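Local coordinates for octenoyl-CoA reductase/carboxylase (Streptomyces sp., PDB 4A0S), which reductively carboxylates 2-octenoyl-CoA with NADPH and carbon dioxide, supplying an unusual extender unit for polyketide biosynthesis, at residues A383-A396 against V406-Q418. Numbering follows the deposited sequence.
Sequences AMSAVYPLAEAAEA and VGKVAVLCMAPEQ
Strands 384-389 and 408-412 run parallel, their axes 27° apart, and a beta bulge between Met384 and Ala386 shifts the pairing by one residue. Ala410 bonds twice to the neighbouring strand: its N donates to Ala386 O (2.8 Å) and its O accepts from Tyr388 N (2.9 Å). At the bulge Ser385 turns across the strands, chi1 65° placing OG between its N and carbonyl carbon, where it donates to Val406 O (2.5 Å); a water links OG to Val406 N. After Val406, Gly407, with positive phi, brings CA to Ala383 O (3.3 Å), a place suited to lacking a side chain.

On one face, beta-branched Val387 presses CG1 tightly against Leu412 CG (3.5 Å) while CG2 meets Gln418 OE1, and Met384 lays SD on the small CB of Ala410 (3.6 Å). On the other, Val409 CG1 abuts the edge of the Tyr388 ring at CD1 (3.3 Å), and Ala396 CA sits over one ring face. The small methyl of Ala396 lets the helix lie close to Val409 and Val411. NADP touches Gly407; both strands and helix 393-401 form a beta-alpha-beta unit, joined antiparallel by strand 64-73, within the catalytic domain of a medium-chain dehydrogenase/reductase fold.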
# COMPACT_ATOMS: atom_id res chain seq x y z
N ALA A 383 -26.71 10.61 -10.27
CA ALA A 383 -26.66 10.51 -11.70
C ALA A 383 -28.04 10.13 -12.23
O ALA A 383 -28.16 9.54 -13.29
CB ALA A 383 -25.65 9.46 -12.10
N MET A 384 -29.09 10.49 -11.49
CA MET A 384 -30.44 10.12 -11.90
C MET A 384 -30.80 10.88 -13.15
O MET A 384 -30.54 12.07 -13.24
CB MET A 384 -31.43 10.43 -10.79
CG MET A 384 -32.84 9.97 -11.10
SD MET A 384 -33.86 10.42 -9.72
CE MET A 384 -34.10 12.18 -10.02
N SER A 385 -31.37 10.19 -14.11
CA SER A 385 -31.75 10.82 -15.37
C SER A 385 -33.21 10.56 -15.70
O SER A 385 -33.78 11.22 -16.58
CB SER A 385 -30.89 10.29 -16.50
OG SER A 385 -31.12 8.91 -16.73
N ALA A 386 -33.79 9.58 -15.01
CA ALA A 386 -35.16 9.19 -15.26
C ALA A 386 -35.70 8.53 -14.02
O ALA A 386 -34.96 7.97 -13.22
CB ALA A 386 -35.25 8.24 -16.46
N VAL A 387 -37.01 8.64 -13.83
CA VAL A 387 -37.66 8.03 -12.69
C VAL A 387 -38.87 7.29 -13.23
O VAL A 387 -39.59 7.81 -14.06
CB VAL A 387 -38.10 9.09 -11.66
CG1 VAL A 387 -38.63 8.42 -10.41
CG2 VAL A 387 -36.97 10.05 -11.34
N TYR A 388 -39.06 6.05 -12.79
CA TYR A 388 -40.23 5.29 -13.14
C TYR A 388 -40.89 4.87 -11.85
O TYR A 388 -40.19 4.61 -10.87
CB TYR A 388 -39.84 4.02 -13.90
CG TYR A 388 -39.39 4.29 -15.29
CD1 TYR A 388 -38.10 4.75 -15.56
CD2 TYR A 388 -40.27 4.09 -16.36
CE1 TYR A 388 -37.70 5.01 -16.85
CE2 TYR A 388 -39.87 4.34 -17.66
CZ TYR A 388 -38.59 4.79 -17.90
OH TYR A 388 -38.20 5.04 -19.19
N PRO A 389 -42.23 4.80 -11.84
CA PRO A 389 -42.86 4.18 -10.71
C PRO A 389 -42.55 2.69 -10.70
O PRO A 389 -42.20 2.11 -11.75
CB PRO A 389 -44.35 4.36 -11.00
CG PRO A 389 -44.43 4.41 -12.48
CD PRO A 389 -43.21 5.17 -12.89
N LEU A 390 -42.66 2.09 -9.53
CA LEU A 390 -42.51 0.65 -9.41
C LEU A 390 -43.39 -0.07 -10.44
O LEU A 390 -42.95 -1.06 -11.04
CB LEU A 390 -42.81 0.17 -7.98
CG LEU A 390 -42.40 -1.29 -7.74
CD1 LEU A 390 -40.93 -1.58 -8.11
CD2 LEU A 390 -42.70 -1.67 -6.32
N ALA A 391 -44.61 0.43 -10.64
CA ALA A 391 -45.54 -0.10 -11.65
C ALA A 391 -44.86 -0.32 -12.99
O ALA A 391 -45.17 -1.27 -13.72
CB ALA A 391 -46.71 0.86 -11.83
N GLU A 392 -43.91 0.55 -13.31
CA GLU A 392 -43.23 0.50 -14.59
C GLU A 392 -41.78 0.10 -14.46
O GLU A 392 -40.99 0.43 -15.34
CB GLU A 392 -43.34 1.86 -15.28
CG GLU A 392 -44.78 2.29 -15.53
CD GLU A 392 -44.88 3.76 -15.93
OE1 GLU A 392 -43.98 4.23 -16.66
OE2 GLU A 392 -45.84 4.43 -15.48
N ALA A 393 -41.43 -0.59 -13.38
CA ALA A 393 -40.04 -0.99 -13.14
C ALA A 393 -39.52 -1.93 -14.22
O ALA A 393 -38.34 -1.88 -14.57
CB ALA A 393 -39.88 -1.62 -11.76
N ALA A 394 -40.40 -2.76 -14.77
CA ALA A 394 -40.00 -3.63 -15.89
C ALA A 394 -39.48 -2.81 -17.09
O ALA A 394 -38.45 -3.13 -17.69
CB ALA A 394 -41.16 -4.52 -16.30
N GLU A 395 -40.20 -1.75 -17.42
CA GLU A 395 -39.83 -0.86 -18.50
C GLU A 395 -38.53 -0.18 -18.16
O GLU A 395 -37.63 -0.11 -18.98
CB GLU A 395 -40.92 0.20 -18.71
CG GLU A 395 -40.64 1.18 -19.84
CD GLU A 395 -40.42 0.49 -21.17
OE1 GLU A 395 -40.98 -0.61 -21.41
OE2 GLU A 395 -39.65 1.05 -21.98
N ALA A 396 -38.44 0.32 -16.93
CA ALA A 396 -37.21 0.95 -16.45
C ALA A 396 -36.04 0.01 -16.69
O ALA A 396 -35.02 0.40 -17.23
CB ALA A 396 -37.32 1.31 -14.99
N VAL A 406 -28.92 7.25 -19.83
CA VAL A 406 -27.62 7.64 -19.35
C VAL A 406 -27.78 7.74 -17.84
O VAL A 406 -28.91 7.89 -17.35
CB VAL A 406 -27.13 8.96 -19.98
CG1 VAL A 406 -27.04 8.79 -21.48
CG2 VAL A 406 -28.07 10.13 -19.61
N GLY A 407 -26.67 7.63 -17.12
CA GLY A 407 -26.72 7.71 -15.69
C GLY A 407 -27.59 6.61 -15.13
O GLY A 407 -27.48 5.45 -15.51
N LYS A 408 -28.48 7.01 -14.22
CA LYS A 408 -29.22 6.07 -13.43
C LYS A 408 -30.70 6.28 -13.60
O LYS A 408 -31.20 7.41 -13.57
CB LYS A 408 -28.88 6.24 -11.95
CG LYS A 408 -27.51 5.74 -11.51
CD LYS A 408 -27.34 4.23 -11.59
CE LYS A 408 -28.43 3.51 -10.83
NZ LYS A 408 -28.19 2.05 -10.76
N VAL A 409 -31.39 5.17 -13.75
CA VAL A 409 -32.83 5.18 -13.79
C VAL A 409 -33.33 4.82 -12.41
O VAL A 409 -33.11 3.72 -11.93
CB VAL A 409 -33.39 4.19 -14.80
CG1 VAL A 409 -34.93 4.29 -14.81
CG2 VAL A 409 -32.86 4.51 -16.18
N ALA A 410 -34.00 5.77 -11.78
CA ALA A 410 -34.55 5.55 -10.47
C ALA A 410 -35.88 4.87 -10.63
O ALA A 410 -36.55 5.01 -11.66
CB ALA A 410 -34.71 6.88 -9.76
N VAL A 411 -36.27 4.15 -9.60
CA VAL A 411 -37.60 3.59 -9.52
C VAL A 411 -38.18 4.03 -8.19
O VAL A 411 -37.61 3.74 -7.13
CB VAL A 411 -37.59 2.04 -9.66
CG1 VAL A 411 -38.98 1.45 -9.47
CG2 VAL A 411 -37.04 1.61 -11.02
N LEU A 412 -39.29 4.74 -8.24
CA LEU A 412 -40.04 5.02 -7.04
C LEU A 412 -40.65 3.70 -6.62
O LEU A 412 -41.10 2.92 -7.47
CB LEU A 412 -41.14 6.05 -7.28
CG LEU A 412 -40.69 7.41 -7.79
CD1 LEU A 412 -41.90 8.26 -8.23
CD2 LEU A 412 -39.79 8.14 -6.77
N CYS A 413 -40.63 3.43 -5.33
CA CYS A 413 -41.23 2.21 -4.85
C CYS A 413 -42.42 2.61 -4.04
O CYS A 413 -43.52 2.75 -4.59
CB CYS A 413 -40.21 1.41 -4.05
SG CYS A 413 -38.86 0.91 -5.12
N MET A 414 -42.22 2.84 -2.76
CA MET A 414 -43.29 3.33 -1.94
C MET A 414 -43.53 4.82 -2.15
O MET A 414 -44.64 5.28 -1.96
CB MET A 414 -43.03 3.01 -0.48
CG MET A 414 -44.28 3.04 0.38
SD MET A 414 -43.80 2.69 2.06
CE MET A 414 -43.83 0.89 2.01
N ALA A 415 -42.50 5.58 -2.54
CA ALA A 415 -42.68 7.03 -2.75
C ALA A 415 -43.76 7.25 -3.82
O ALA A 415 -43.62 6.76 -4.93
CB ALA A 415 -41.38 7.69 -3.16
N PRO A 416 -44.85 7.95 -3.46
CA PRO A 416 -45.99 8.07 -4.37
C PRO A 416 -45.75 9.07 -5.50
O PRO A 416 -46.49 9.11 -6.48
CB PRO A 416 -47.14 8.55 -3.46
CG PRO A 416 -46.47 9.27 -2.35
CD PRO A 416 -45.13 8.57 -2.14
N GLU A 417 -44.72 9.87 -5.37
CA GLU A 417 -44.43 10.87 -6.39
C GLU A 417 -42.98 11.29 -6.26
O GLU A 417 -42.35 11.07 -5.23
CB GLU A 417 -45.37 12.08 -6.24
CG GLU A 417 -45.18 12.86 -4.95
CD GLU A 417 -46.48 13.44 -4.39
OE1 GLU A 417 -47.41 13.67 -5.16
OE2 GLU A 417 -46.56 13.64 -3.16
N GLN A 418 -42.46 11.90 -7.32
CA GLN A 418 -41.12 12.43 -7.32
C GLN A 418 -40.96 13.61 -6.37
O GLN A 418 -41.94 14.25 -6.01
CB GLN A 418 -40.77 12.90 -8.72
CG GLN A 418 -40.33 11.80 -9.65
CD GLN A 418 -39.62 12.39 -10.84
OE1 GLN A 418 -38.49 12.85 -10.74
NE2 GLN A 418 -40.30 12.41 -11.97
O HOH W 1 -31.81 8.29 -19.14
O HOH W 2 -44.05 3.58 -7.28